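Local coordinates for protein PBP5 (Haemophilus influenzae, PDB 3A3J) that trims the C-terminal D-alanine from the peptide precursors of the bacterial cell wall, acting as a serine-type D-Ala-D-Ala carboxypeptidase, at residues T11-D16 against G20-A25; H160-L165 against R224-V229; I196-M201 against K244-G249; H286-P291 against V322-D327; K257-G262 against A332-Q337. One frame throughout, in Å; residues are numbered along the deposited sequence.

Contact 1: residues T11-D16 against G20-A25; sequences TYVLMD and GAILTA
Four backbone hydrogen bonds join residues 11-16 to residues 20-25. Near the turn, Asp16 grips the returning chain twice: its O accepts Gly20 N at 2.9 Å, and its N donates to Ala21 O at 3.0 Å, lying in the carbonyl plane. Farther along the pairing is irregular. Leu14 N reaches Thr24 O at 3.2 Å, whereas Leu14 O accepts from Leu23 N, which approaches from above the carbonyl plane with a bent N-H...O angle of 134°. Gly20 accepts the positive phi (84°) of the tight return easily. Met15 CA adds a CA-H...O contact to Ala21 O at 3.2 Å.

This is an antiparallel hairpin at the rim of the five-stranded sheet of the peptidase domain. Its returning arm turns a corner at Thr24, and strand 224-232 pairs with the other edge of strand 11-16.

Apolar contacts sort by face. On one, covered by helix 151-164, the beta-branched Val13 and Ile22 present methyls to each other: Val13 CG2, anti to the backbone N, is thereby brought to 3.6 Å from Ile22 CG2. The unbranched Met15 receives Ile22 CD1 on its CB. On the other, Leu14 CD2 rests on Leu23 CB. The Tyr12 ring takes Ala25 C over one face and Thr24 CG2 at its edge.

Among polar side chains, Asp16 suits the turn: OD2 receives Asn18 N and Ser19 N, while OD1 bonds Thr255 OG1.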
# COMPACT_ATOMS: atom_id res chain seq x y z
N THR A 11 3.82 -2.56 17.50
CA THR A 11 3.40 -3.36 16.37
C THR A 11 4.19 -2.80 15.22
O THR A 11 4.49 -1.61 15.25
CB THR A 11 1.90 -3.02 16.08
OG1 THR A 11 1.04 -3.77 16.93
CG2 THR A 11 1.55 -3.16 14.71
N TYR A 12 4.51 -3.62 14.21
CA TYR A 12 5.14 -3.15 13.01
C TYR A 12 5.22 -4.20 11.93
O TYR A 12 5.10 -5.41 12.18
CB TYR A 12 6.57 -2.69 13.32
CG TYR A 12 7.57 -3.77 13.80
CD1 TYR A 12 8.28 -4.56 12.89
CD2 TYR A 12 7.81 -3.93 15.12
CE1 TYR A 12 9.23 -5.52 13.35
CE2 TYR A 12 8.71 -4.80 15.56
CZ TYR A 12 9.43 -5.60 14.71
OH TYR A 12 10.30 -6.49 15.28
N VAL A 13 5.46 -3.78 10.72
CA VAL A 13 5.57 -4.75 9.68
C VAL A 13 6.53 -4.12 8.70
O VAL A 13 6.58 -2.88 8.61
CB VAL A 13 4.19 -5.02 8.99
CG1 VAL A 13 3.99 -4.08 7.85
CG2 VAL A 13 4.17 -6.40 8.42
N LEU A 14 7.33 -4.94 7.99
CA LEU A 14 8.11 -4.45 6.88
C LEU A 14 7.76 -5.39 5.71
O LEU A 14 7.68 -6.62 5.93
CB LEU A 14 9.61 -4.63 7.17
CG LEU A 14 10.57 -4.29 6.00
CD1 LEU A 14 10.42 -2.77 5.68
CD2 LEU A 14 12.07 -4.57 6.30
N MET A 15 7.62 -4.88 4.48
CA MET A 15 7.12 -5.74 3.42
C MET A 15 7.69 -5.22 2.12
O MET A 15 7.77 -4.02 1.94
CB MET A 15 5.56 -5.73 3.43
CG MET A 15 4.91 -6.08 2.08
SD MET A 15 3.10 -5.73 1.86
CE MET A 15 3.09 -4.56 0.56
N ASP A 16 8.10 -6.10 1.22
CA ASP A 16 8.52 -5.72 -0.11
C ASP A 16 7.27 -5.37 -0.90
O ASP A 16 6.32 -6.16 -0.96
CB ASP A 16 9.24 -6.89 -0.84
CG ASP A 16 9.72 -6.50 -2.21
OD1 ASP A 16 10.88 -6.01 -2.39
OD2 ASP A 16 8.91 -6.59 -3.13
N GLY A 20 5.23 -8.62 -2.05
CA GLY A 20 4.22 -8.67 -0.99
C GLY A 20 4.74 -9.45 0.17
O GLY A 20 4.03 -9.70 1.14
N ALA A 21 6.01 -9.85 0.14
CA ALA A 21 6.50 -10.70 1.25
C ALA A 21 6.77 -9.87 2.52
O ALA A 21 7.32 -8.77 2.46
CB ALA A 21 7.79 -11.41 0.83
N ILE A 22 6.42 -10.40 3.67
CA ILE A 22 6.74 -9.74 4.94
C ILE A 22 8.14 -10.12 5.40
O ILE A 22 8.38 -11.25 5.78
CB ILE A 22 5.74 -10.16 5.97
CG1 ILE A 22 4.33 -10.01 5.39
CG2 ILE A 22 5.90 -9.34 7.22
CD1 ILE A 22 4.04 -8.60 4.96
N LEU A 23 9.08 -9.19 5.35
CA LEU A 23 10.45 -9.46 5.72
C LEU A 23 10.65 -9.61 7.22
O LEU A 23 11.48 -10.40 7.66
CB LEU A 23 11.35 -8.37 5.21
CG LEU A 23 11.59 -8.39 3.71
CD1 LEU A 23 10.30 -8.30 3.03
CD2 LEU A 23 12.49 -7.26 3.24
N THR A 24 9.91 -8.84 8.03
CA THR A 24 9.95 -9.00 9.50
C THR A 24 8.63 -8.40 10.07
O THR A 24 7.97 -7.72 9.35
CB THR A 24 11.26 -8.38 10.14
OG1 THR A 24 11.27 -8.71 11.52
CG2 THR A 24 11.37 -6.83 10.05
N ALA A 25 8.20 -8.75 11.30
CA ALA A 25 6.93 -8.26 11.83
C ALA A 25 6.83 -8.50 13.35
O ALA A 25 7.46 -9.41 13.87
CB ALA A 25 5.72 -8.91 11.10

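Contact 2: residues H160-L165 against R224-V229; sequences HIIRDL and RLISVV
Arg224 NH1 is held by two oxygens beyond the contact, Ser216 OG through a hydrogen bond and Asp199 OD1 through a salt bridge. With its outer end so tethered, the guanidinium offers one face to Ile162, whose CG2 sits 4.0 Å from Arg224 NE, above the plane and offset toward the rim. The aliphatic part joins in, since Arg224 CD is 4.1 Å from Ile162 CG2. The Arg224 chain runs extended as far as CD and then bends at chi3 (-71°), which turns NE under the isoleucine. Arginine suits a place like this because its flat cation can lie against a methyl while its rim donates to oxygens.

The contact belongs to the core of the penicillin-recognising serine peptidase domain, where helix 151-164 packs on one face of the antiparallel sheet and strand 224-232 runs in the middle of that sheet.

Farther along the strand, Ile162 CD1 and Ile226 CD1 meet tip to tip at 4.0 Å. In both residues CG1 stands anti to the carbonyl carbon and the chain continues extended, and this lets the two side chains together bridge the 10.1 Å between Ile162 CA and Ile226 CA. Tyr17 also touches Ile162, Arg224 and Ile226.

Within the same helix, His160 and Asp164, one turn apart, bond to each other: His160 ND1 donates to Asp164 OD2 at 2.7 Å, near the ring plane and on the syn side of the carboxylate; Tyr44 OH is a second partner of that oxygen.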
# COMPACT_ATOMS: atom_id res chain seq x y z
N HIS A 160 -1.54 -0.20 -2.21
CA HIS A 160 -2.62 0.09 -3.20
C HIS A 160 -2.58 1.52 -3.64
O HIS A 160 -2.79 1.82 -4.79
CB HIS A 160 -4.00 -0.18 -2.60
CG HIS A 160 -4.46 -1.59 -2.81
ND1 HIS A 160 -4.80 -2.08 -4.06
CD2 HIS A 160 -4.59 -2.63 -1.95
CE1 HIS A 160 -5.18 -3.35 -3.95
NE2 HIS A 160 -5.03 -3.72 -2.68
N ILE A 161 -2.33 2.44 -2.70
CA ILE A 161 -2.08 3.81 -3.16
C ILE A 161 -0.90 3.90 -4.12
O ILE A 161 -0.96 4.55 -5.18
CB ILE A 161 -1.76 4.78 -1.91
CG1 ILE A 161 -2.99 4.89 -0.95
CG2 ILE A 161 -1.29 6.14 -2.42
CD1 ILE A 161 -2.65 5.18 0.51
N ILE A 162 0.23 3.34 -3.72
CA ILE A 162 1.39 3.42 -4.60
C ILE A 162 1.09 2.75 -5.94
O ILE A 162 1.39 3.26 -7.01
CB ILE A 162 2.63 2.76 -3.93
CG1 ILE A 162 2.99 3.60 -2.66
CG2 ILE A 162 3.80 2.63 -4.97
CD1 ILE A 162 3.83 2.85 -1.62
N ARG A 163 0.50 1.57 -5.85
CA ARG A 163 0.21 0.77 -7.09
C ARG A 163 -0.97 1.36 -7.94
O ARG A 163 -0.84 1.60 -9.13
CB ARG A 163 -0.11 -0.69 -6.69
CG ARG A 163 -0.41 -1.61 -7.95
CD ARG A 163 -0.40 -3.08 -7.48
NE ARG A 163 0.97 -3.49 -7.34
CZ ARG A 163 1.58 -3.83 -6.22
NH1 ARG A 163 0.95 -3.90 -5.07
NH2 ARG A 163 2.85 -4.14 -6.27
N ASP A 164 -2.11 1.64 -7.32
CA ASP A 164 -3.35 2.12 -8.11
C ASP A 164 -3.37 3.61 -8.44
O ASP A 164 -4.02 3.99 -9.40
CB ASP A 164 -4.62 1.74 -7.35
CG ASP A 164 -4.60 0.31 -6.96
OD1 ASP A 164 -3.89 -0.38 -7.71
OD2 ASP A 164 -5.22 -0.17 -5.96
N LEU A 165 -2.61 4.42 -7.70
CA LEU A 165 -2.70 5.89 -7.75
C LEU A 165 -1.31 6.56 -7.82
O LEU A 165 -0.99 7.41 -6.98
CB LEU A 165 -3.43 6.38 -6.46
CG LEU A 165 -4.85 5.86 -6.25
CD1 LEU A 165 -5.39 6.40 -4.96
CD2 LEU A 165 -5.74 6.21 -7.48
N ARG A 224 11.45 -1.74 -3.72
CA ARG A 224 10.60 -0.85 -2.92
C ARG A 224 10.14 -1.54 -1.68
O ARG A 224 9.60 -2.63 -1.74
CB ARG A 224 9.38 -0.27 -3.68
CG ARG A 224 8.55 0.70 -2.71
CD ARG A 224 7.38 1.33 -3.39
NE ARG A 224 7.78 2.34 -4.36
CZ ARG A 224 7.93 3.61 -4.05
NH1 ARG A 224 7.82 3.96 -2.77
NH2 ARG A 224 8.28 4.50 -4.96
N LEU A 225 10.36 -0.90 -0.54
CA LEU A 225 9.82 -1.42 0.71
C LEU A 225 8.79 -0.48 1.36
O LEU A 225 8.78 0.72 1.10
CB LEU A 225 10.96 -1.64 1.72
CG LEU A 225 12.16 -2.57 1.34
CD1 LEU A 225 13.28 -2.62 2.49
CD2 LEU A 225 11.66 -3.98 0.97
N ILE A 226 7.98 -1.04 2.25
CA ILE A 226 7.02 -0.26 2.94
C ILE A 226 7.14 -0.72 4.34
O ILE A 226 7.10 -1.97 4.56
CB ILE A 226 5.59 -0.61 2.41
CG1 ILE A 226 5.45 -0.08 1.00
CG2 ILE A 226 4.50 -0.04 3.36
CD1 ILE A 226 4.12 -0.59 0.35
N SER A 227 7.30 0.22 5.30
CA SER A 227 7.27 -0.16 6.72
C SER A 227 6.09 0.45 7.42
O SER A 227 5.63 1.52 6.99
CB SER A 227 8.55 0.37 7.41
OG SER A 227 8.79 1.81 7.14
N VAL A 228 5.68 -0.14 8.55
CA VAL A 228 4.66 0.40 9.35
C VAL A 228 5.07 0.16 10.79
O VAL A 228 5.38 -0.95 11.13
CB VAL A 228 3.21 -0.27 9.09
CG1 VAL A 228 2.15 0.40 9.93
CG2 VAL A 228 2.83 -0.23 7.59
N VAL A 229 5.08 1.21 11.62
CA VAL A 229 5.26 1.04 13.04
C VAL A 229 4.08 1.70 13.79
O VAL A 229 3.61 2.78 13.42
CB VAL A 229 6.65 1.68 13.51
CG1 VAL A 229 7.80 1.06 12.69
CG2 VAL A 229 6.67 3.23 13.28

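Contact 3: residues I196-M201 against K244-G249; sequences INVDGM and KLLQWG
Residues 196-201, which lead along strand 197-206 to Lys202, a probable substrate-binding residue in what is probably the KTG-type motif of this family, are packed by helix 235-252 through Ile196, Val198, Leu246 and Gln247. Ile196 CD1 does most of the touching from this segment: it lies 3.9 Å from Leu246 CB and 4.1 Å from Gln247 CG, wedged where two successive helix residues diverge. Its CG1 branch is anti to the backbone N (chi1 -168°) and extended beyond, which carries the terminal methyl out to the helix, crossing Leu246 at about a right angle.

The wider setting is the five-stranded antiparallel sheet of the peptidase domain, with strand 197-206 at one border and the C-terminal helix of that domain laid over the face. Leu246 reaches into this face: its CD1 meets Val198 CG2 at 4.2 Å, again nearly at right angles, and it also touches Leu14, Ala217, Leu225 and Ser227. Leucine's forked end suits a position that several strands share. Gln247 lends only aliphatic carbon here, its exposed location being compatible with a polar amide. Just past Val198, Asp199 and Gly200 both face Ser216 in a classic beta bulge, and Asp199 OD1 bonds Tyr169 OH.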
# COMPACT_ATOMS: atom_id res chain seq x y z
N ILE A 196 18.66 8.04 2.45
CA ILE A 196 17.70 6.93 2.17
C ILE A 196 16.70 7.59 1.26
O ILE A 196 16.63 8.80 1.28
CB ILE A 196 17.07 6.42 3.49
CG1 ILE A 196 16.33 5.12 3.27
CG2 ILE A 196 16.11 7.49 4.13
CD1 ILE A 196 16.07 4.38 4.59
N ASN A 197 16.06 6.87 0.34
CA ASN A 197 15.09 7.52 -0.57
C ASN A 197 13.63 7.27 -0.12
O ASN A 197 12.93 6.46 -0.70
CB ASN A 197 15.28 7.04 -2.01
CG ASN A 197 16.77 7.03 -2.41
OD1 ASN A 197 17.37 8.10 -2.61
ND2 ASN A 197 17.39 5.83 -2.47
N VAL A 198 13.22 7.93 0.96
CA VAL A 198 11.86 7.81 1.46
C VAL A 198 10.97 8.75 0.69
O VAL A 198 11.28 9.91 0.55
CB VAL A 198 11.80 8.11 2.93
CG1 VAL A 198 10.31 8.20 3.41
CG2 VAL A 198 12.56 7.03 3.66
N ASP A 199 9.87 8.25 0.17
CA ASP A 199 8.96 9.11 -0.59
C ASP A 199 7.50 9.02 -0.18
O ASP A 199 6.62 9.53 -0.89
CB ASP A 199 9.14 8.89 -2.09
CG ASP A 199 8.72 7.47 -2.53
OD1 ASP A 199 8.20 6.64 -1.72
OD2 ASP A 199 8.90 7.20 -3.72
N GLY A 200 7.27 8.43 1.01
CA GLY A 200 5.97 8.37 1.68
C GLY A 200 6.15 7.85 3.08
O GLY A 200 7.24 7.46 3.45
N MET A 201 5.09 7.74 3.87
CA MET A 201 3.71 7.95 3.40
C MET A 201 2.86 8.81 4.35
O MET A 201 2.33 9.80 3.95
CB MET A 201 3.06 6.56 3.23
CG MET A 201 1.67 6.53 2.74
SD MET A 201 1.30 4.93 1.89
CE MET A 201 2.36 4.97 0.47
N LYS A 244 15.38 2.15 10.69
CA LYS A 244 15.99 0.89 11.06
C LYS A 244 15.42 -0.31 10.25
O LYS A 244 16.17 -1.22 9.80
CB LYS A 244 15.81 0.63 12.56
CG LYS A 244 16.94 1.22 13.46
CD LYS A 244 16.81 0.83 14.93
CE LYS A 244 17.26 1.99 15.87
NZ LYS A 244 16.82 1.65 17.23
N LEU A 245 14.08 -0.39 10.16
CA LEU A 245 13.44 -1.45 9.37
C LEU A 245 13.85 -1.35 7.92
O LEU A 245 14.25 -2.36 7.31
CB LEU A 245 11.93 -1.36 9.47
CG LEU A 245 11.49 -1.93 10.81
CD1 LEU A 245 9.99 -1.51 11.01
CD2 LEU A 245 11.59 -3.49 10.79
N LEU A 246 13.79 -0.15 7.35
CA LEU A 246 14.03 -0.04 5.95
C LEU A 246 15.51 -0.47 5.60
O LEU A 246 15.73 -1.28 4.69
CB LEU A 246 13.72 1.37 5.49
CG LEU A 246 12.23 1.77 5.66
CD1 LEU A 246 12.07 3.26 5.34
CD2 LEU A 246 11.32 0.90 4.76
N GLN A 247 16.49 0.08 6.33
CA GLN A 247 17.92 -0.20 6.11
C GLN A 247 18.27 -1.66 6.33
O GLN A 247 19.02 -2.22 5.58
CB GLN A 247 18.81 0.70 6.97
CG GLN A 247 18.85 2.15 6.52
CD GLN A 247 19.65 2.99 7.53
OE1 GLN A 247 19.76 2.63 8.73
NE2 GLN A 247 20.25 4.07 7.05
N TRP A 248 17.70 -2.28 7.35
CA TRP A 248 17.85 -3.71 7.51
C TRP A 248 17.30 -4.42 6.30
O TRP A 248 17.84 -5.47 5.85
CB TRP A 248 17.04 -4.16 8.69
CG TRP A 248 17.14 -5.62 9.02
CD1 TRP A 248 18.19 -6.24 9.65
CD2 TRP A 248 16.15 -6.64 8.79
NE1 TRP A 248 17.90 -7.57 9.85
CE2 TRP A 248 16.67 -7.85 9.32
CE3 TRP A 248 14.88 -6.66 8.19
CZ2 TRP A 248 15.96 -9.06 9.26
CZ3 TRP A 248 14.19 -7.84 8.14
CH2 TRP A 248 14.72 -9.03 8.68
N GLY A 249 16.18 -3.90 5.80
CA GLY A 249 15.58 -4.51 4.62
C GLY A 249 16.48 -4.37 3.41
O GLY A 249 16.87 -5.37 2.83

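Contact 4: residues H286-P291 against V322-D327; sequences HFITIP and VVYALD
Ile288 and Tyr324 face each other between two layers of the beta-rich C-terminal domain: strand 286-291 belongs to a two-stranded sheet, strand 318-326 to a six-stranded one, and the two are stacked in the manner of a sandwich with their CA atoms 9.0 Å apart at this pair. Both CB atoms point into the gap. The two branches of Ile288 divide the work. CD1, carried on a CG1 lodged between the backbone N and the carbonyl carbon (chi1 67°), comes to 4.4 Å from Tyr324 CB, while CG2 lies 4.4 Å from Tyr324 CD2. That same CG2 sits in the plane of the His286 ring at its edge, so a beta-branched residue is well suited to fill the space beside two rings.

Tyrosine fits here because its ring serves the apolar interlayer while its hydroxyl is satisfied: Tyr324 OH hydrogen-bonds Thr258 OG1 on the strand next to 286-291. At the far end, Leu326 sends its side chain across with CG anti to the backbone N (chi1 -171°), toward Pro291, whose compact apolar ring meets it. Loops carrying Lys294, Glu297 and Val298 also touch Leu326. The contact is made by Pro291 CD and Leu326 CD2, 4.0 Å apart.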
# COMPACT_ATOMS: atom_id res chain seq x y z
N HIS A 286 5.77 -11.62 -11.78
CA HIS A 286 5.85 -12.20 -10.46
C HIS A 286 7.23 -11.86 -9.91
O HIS A 286 8.17 -11.70 -10.71
CB HIS A 286 5.73 -13.73 -10.49
CG HIS A 286 5.57 -14.33 -9.13
ND1 HIS A 286 4.33 -14.54 -8.55
CD2 HIS A 286 6.48 -14.73 -8.21
CE1 HIS A 286 4.49 -15.04 -7.33
NE2 HIS A 286 5.79 -15.16 -7.10
N PHE A 287 7.35 -11.76 -8.58
CA PHE A 287 8.57 -11.22 -7.96
C PHE A 287 8.78 -11.99 -6.72
O PHE A 287 7.83 -12.37 -6.06
CB PHE A 287 8.45 -9.73 -7.56
CG PHE A 287 8.25 -8.79 -8.73
CD1 PHE A 287 9.33 -8.20 -9.36
CD2 PHE A 287 6.96 -8.43 -9.13
CE1 PHE A 287 9.16 -7.33 -10.40
CE2 PHE A 287 6.79 -7.57 -10.18
CZ PHE A 287 7.87 -7.02 -10.82
N ILE A 288 10.03 -12.25 -6.38
CA ILE A 288 10.24 -12.90 -5.12
C ILE A 288 11.28 -12.14 -4.33
O ILE A 288 12.06 -11.35 -4.87
CB ILE A 288 10.59 -14.43 -5.27
CG1 ILE A 288 11.96 -14.62 -5.93
CG2 ILE A 288 9.48 -15.14 -6.03
CD1 ILE A 288 12.61 -16.01 -5.55
N THR A 289 11.27 -12.34 -3.03
CA THR A 289 12.23 -11.70 -2.19
C THR A 289 13.10 -12.76 -1.50
O THR A 289 12.59 -13.65 -0.83
CB THR A 289 11.48 -10.81 -1.15
OG1 THR A 289 10.71 -9.82 -1.84
CG2 THR A 289 12.48 -10.16 -0.16
N ILE A 290 14.41 -12.64 -1.63
CA ILE A 290 15.38 -13.63 -1.11
C ILE A 290 16.52 -12.95 -0.36
O ILE A 290 16.70 -11.75 -0.50
CB ILE A 290 16.00 -14.38 -2.29
CG1 ILE A 290 16.74 -13.37 -3.20
CG2 ILE A 290 14.91 -15.17 -3.04
CD1 ILE A 290 16.41 -13.46 -4.70
N PRO A 291 17.32 -13.70 0.44
CA PRO A 291 18.50 -13.06 1.01
C PRO A 291 19.31 -12.42 -0.08
O PRO A 291 19.35 -12.95 -1.20
CB PRO A 291 19.24 -14.23 1.67
CG PRO A 291 18.11 -15.10 2.14
CD PRO A 291 17.09 -15.05 1.00
N VAL A 322 5.03 -22.90 -10.51
CA VAL A 322 6.48 -22.86 -10.53
C VAL A 322 6.91 -22.79 -9.09
O VAL A 322 6.40 -21.98 -8.32
CB VAL A 322 7.07 -21.65 -11.26
CG1 VAL A 322 8.57 -21.79 -11.36
CG2 VAL A 322 6.49 -21.51 -12.60
N VAL A 323 7.84 -23.65 -8.70
CA VAL A 323 8.27 -23.65 -7.31
C VAL A 323 9.72 -23.26 -7.24
O VAL A 323 10.53 -23.79 -8.01
CB VAL A 323 8.07 -25.00 -6.67
CG1 VAL A 323 8.57 -24.92 -5.25
CG2 VAL A 323 6.59 -25.43 -6.71
N TYR A 324 10.04 -22.31 -6.36
CA TYR A 324 11.40 -21.73 -6.22
C TYR A 324 12.12 -22.26 -4.96
O TYR A 324 11.59 -22.20 -3.85
CB TYR A 324 11.35 -20.19 -6.20
CG TYR A 324 10.70 -19.60 -7.43
CD1 TYR A 324 11.43 -19.37 -8.59
CD2 TYR A 324 9.32 -19.32 -7.45
CE1 TYR A 324 10.83 -18.87 -9.73
CE2 TYR A 324 8.70 -18.80 -8.59
CZ TYR A 324 9.46 -18.58 -9.72
OH TYR A 324 8.83 -18.10 -10.86
N ALA A 325 13.32 -22.82 -5.13
CA ALA A 325 13.99 -23.39 -3.99
C ALA A 325 15.30 -22.68 -3.87
O ALA A 325 15.85 -22.21 -4.87
CB ALA A 325 14.20 -24.89 -4.15
N LEU A 326 15.75 -22.54 -2.63
CA LEU A 326 17.05 -21.99 -2.29
C LEU A 326 17.59 -22.94 -1.24
O LEU A 326 16.86 -23.31 -0.28
CB LEU A 326 16.90 -20.59 -1.69
CG LEU A 326 18.20 -19.81 -1.50
CD1 LEU A 326 19.05 -19.84 -2.74
CD2 LEU A 326 17.96 -18.36 -1.02
N ASP A 327 18.83 -23.37 -1.45
CA ASP A 327 19.54 -24.21 -0.50
C ASP A 327 18.66 -25.32 0.03
O ASP A 327 18.63 -25.57 1.24
CB ASP A 327 20.05 -23.35 0.65
CG ASP A 327 21.28 -22.57 0.25
OD1 ASP A 327 21.89 -21.93 1.14
OD2 ASP A 327 21.65 -22.61 -0.96

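Contact 5: residues K257-G262 against A332-Q337; sequences KTLEAG and ASANLQ
Leu259 meets Ala334 with no ring of either segment taking part; the flat group that comes near is the carbonyl of Asn335, in the peptide leading to Leu336, and Asn335 O lies 4.3 Å from Leu259 CD1, an ordinary van der Waals approach. Two rings from outside the segments border the pair, Tyr324 touching Leu259 and His286 touching Ala334. The Asn335 side chain itself begins away from Leu259, and its OD1 hydrogen-bonds Lys321 NZ.

The pair lies in the interlayer of the C-terminal beta domain, where the end of strand 253-259, from the small two-stranded sheet, is set over strand 329-338 of the mixed sheet. Both CB atoms point into this space, and Leu259 CA is 8.9 Å from Ala334 CA. Such a spacing suits a large residue against a small one: leucine spans most of the distance, and the single methyl of alanine receives its end. Leu259 CG stands anti to the carbonyl carbon (chi1 -57°), and the chain runs on to extend CD1 toward the opposite strand.

Ile265 and Ala282 also touch Leu259. Thr258 and Leu259 both face His286 in a classic beta bulge, right where the strand ends. Across the gap, Leu259 CD1 comes to 4.0 Å from Ala334 CB.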
# COMPACT_ATOMS: atom_id res chain seq x y z
N LYS A 257 12.33 -10.28 -10.34
CA LYS A 257 11.23 -10.72 -11.13
C LYS A 257 11.50 -12.16 -11.60
O LYS A 257 12.48 -12.41 -12.29
CB LYS A 257 11.10 -9.76 -12.31
CG LYS A 257 9.79 -9.94 -13.03
CD LYS A 257 9.80 -9.18 -14.34
CE LYS A 257 9.09 -7.87 -14.16
NZ LYS A 257 9.00 -7.07 -15.41
N THR A 258 10.67 -13.12 -11.21
CA THR A 258 10.82 -14.45 -11.76
C THR A 258 9.93 -14.74 -12.95
O THR A 258 10.20 -15.68 -13.70
CB THR A 258 10.54 -15.52 -10.74
OG1 THR A 258 9.18 -15.39 -10.33
CG2 THR A 258 11.48 -15.39 -9.54
N LEU A 259 8.85 -13.99 -13.13
CA LEU A 259 8.01 -14.14 -14.32
C LEU A 259 7.59 -12.81 -14.91
O LEU A 259 7.25 -11.87 -14.18
CB LEU A 259 6.76 -14.99 -14.05
CG LEU A 259 6.94 -16.41 -13.50
CD1 LEU A 259 5.67 -16.86 -12.73
CD2 LEU A 259 7.30 -17.37 -14.65
N GLU A 260 7.59 -12.77 -16.24
CA GLU A 260 7.13 -11.63 -17.00
C GLU A 260 5.81 -11.93 -17.71
O GLU A 260 5.71 -12.92 -18.47
CB GLU A 260 8.20 -11.25 -18.02
CG GLU A 260 7.75 -10.22 -19.00
CD GLU A 260 8.79 -10.01 -20.10
OE1 GLU A 260 9.99 -10.14 -19.80
OE2 GLU A 260 8.41 -9.73 -21.26
N ALA A 261 4.82 -11.05 -17.49
CA ALA A 261 3.45 -11.13 -18.05
C ALA A 261 3.47 -11.48 -19.51
O ALA A 261 4.15 -10.82 -20.29
CB ALA A 261 2.70 -9.78 -17.87
N GLY A 262 2.72 -12.51 -19.90
CA GLY A 262 2.55 -12.79 -21.32
C GLY A 262 3.68 -13.58 -21.93
O GLY A 262 3.54 -14.08 -23.03
N ALA A 332 9.20 -19.96 -2.35
CA ALA A 332 8.22 -19.12 -3.07
C ALA A 332 7.70 -19.86 -4.30
O ALA A 332 8.47 -20.53 -4.99
CB ALA A 332 8.89 -17.83 -3.51
N SER A 333 6.42 -19.69 -4.63
CA SER A 333 5.81 -20.35 -5.77
C SER A 333 4.91 -19.38 -6.52
O SER A 333 4.76 -18.24 -6.12
CB SER A 333 5.01 -21.57 -5.30
OG SER A 333 3.64 -21.24 -5.17
N ALA A 334 4.29 -19.81 -7.62
CA ALA A 334 3.46 -18.96 -8.44
C ALA A 334 2.81 -19.81 -9.51
O ALA A 334 3.42 -20.73 -10.03
CB ALA A 334 4.31 -17.93 -9.10
N ASN A 335 1.58 -19.47 -9.89
CA ASN A 335 0.86 -20.26 -10.85
C ASN A 335 1.52 -20.31 -12.20
O ASN A 335 2.22 -19.41 -12.58
CB ASN A 335 -0.58 -19.76 -10.98
CG ASN A 335 -1.35 -19.97 -9.73
OD1 ASN A 335 -0.98 -20.80 -8.88
ND2 ASN A 335 -2.44 -19.26 -9.60
N LEU A 336 1.26 -21.39 -12.92
CA LEU A 336 1.74 -21.55 -14.28
C LEU A 336 0.51 -21.75 -15.13
O LEU A 336 -0.36 -22.55 -14.78
CB LEU A 336 2.59 -22.80 -14.34
CG LEU A 336 3.37 -23.12 -15.60
CD1 LEU A 336 4.31 -21.99 -16.00
CD2 LEU A 336 4.16 -24.40 -15.28
N GLN A 337 0.43 -21.06 -16.24
CA GLN A 337 -0.77 -21.12 -17.04
C GLN A 337 -0.50 -21.52 -18.47
O GLN A 337 0.61 -21.38 -19.00
CB GLN A 337 -1.54 -19.77 -17.05
CG GLN A 337 -1.85 -19.16 -15.69
CD GLN A 337 -2.12 -17.65 -15.84
OE1 GLN A 337 -1.18 -16.84 -15.77
NE2 GLN A 337 -3.37 -17.27 -16.14

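From the N terminus, contact 1 closes first, a local hairpin with three residues between its segments. Contacts 2 and 3 follow and cross, since 196-201 falls between 160-165 and 224-229, and 244-249 comes after them. Together they bind the peptidase sheet to helices on its two faces, and strands 11-16 and 224-232 are neighbours within it. Helix 235-252 then leads straight into strand 253-259 of the small two-stranded sheet. There contact 5 closes a long loop with contact 4 nested inside it, and both join the same two sheets. The domains meet where Thr289 of contact 4 packs on Asp16, Ala21 and Leu23 of contact 1, the centres of the two contacts being about 17 Å apart.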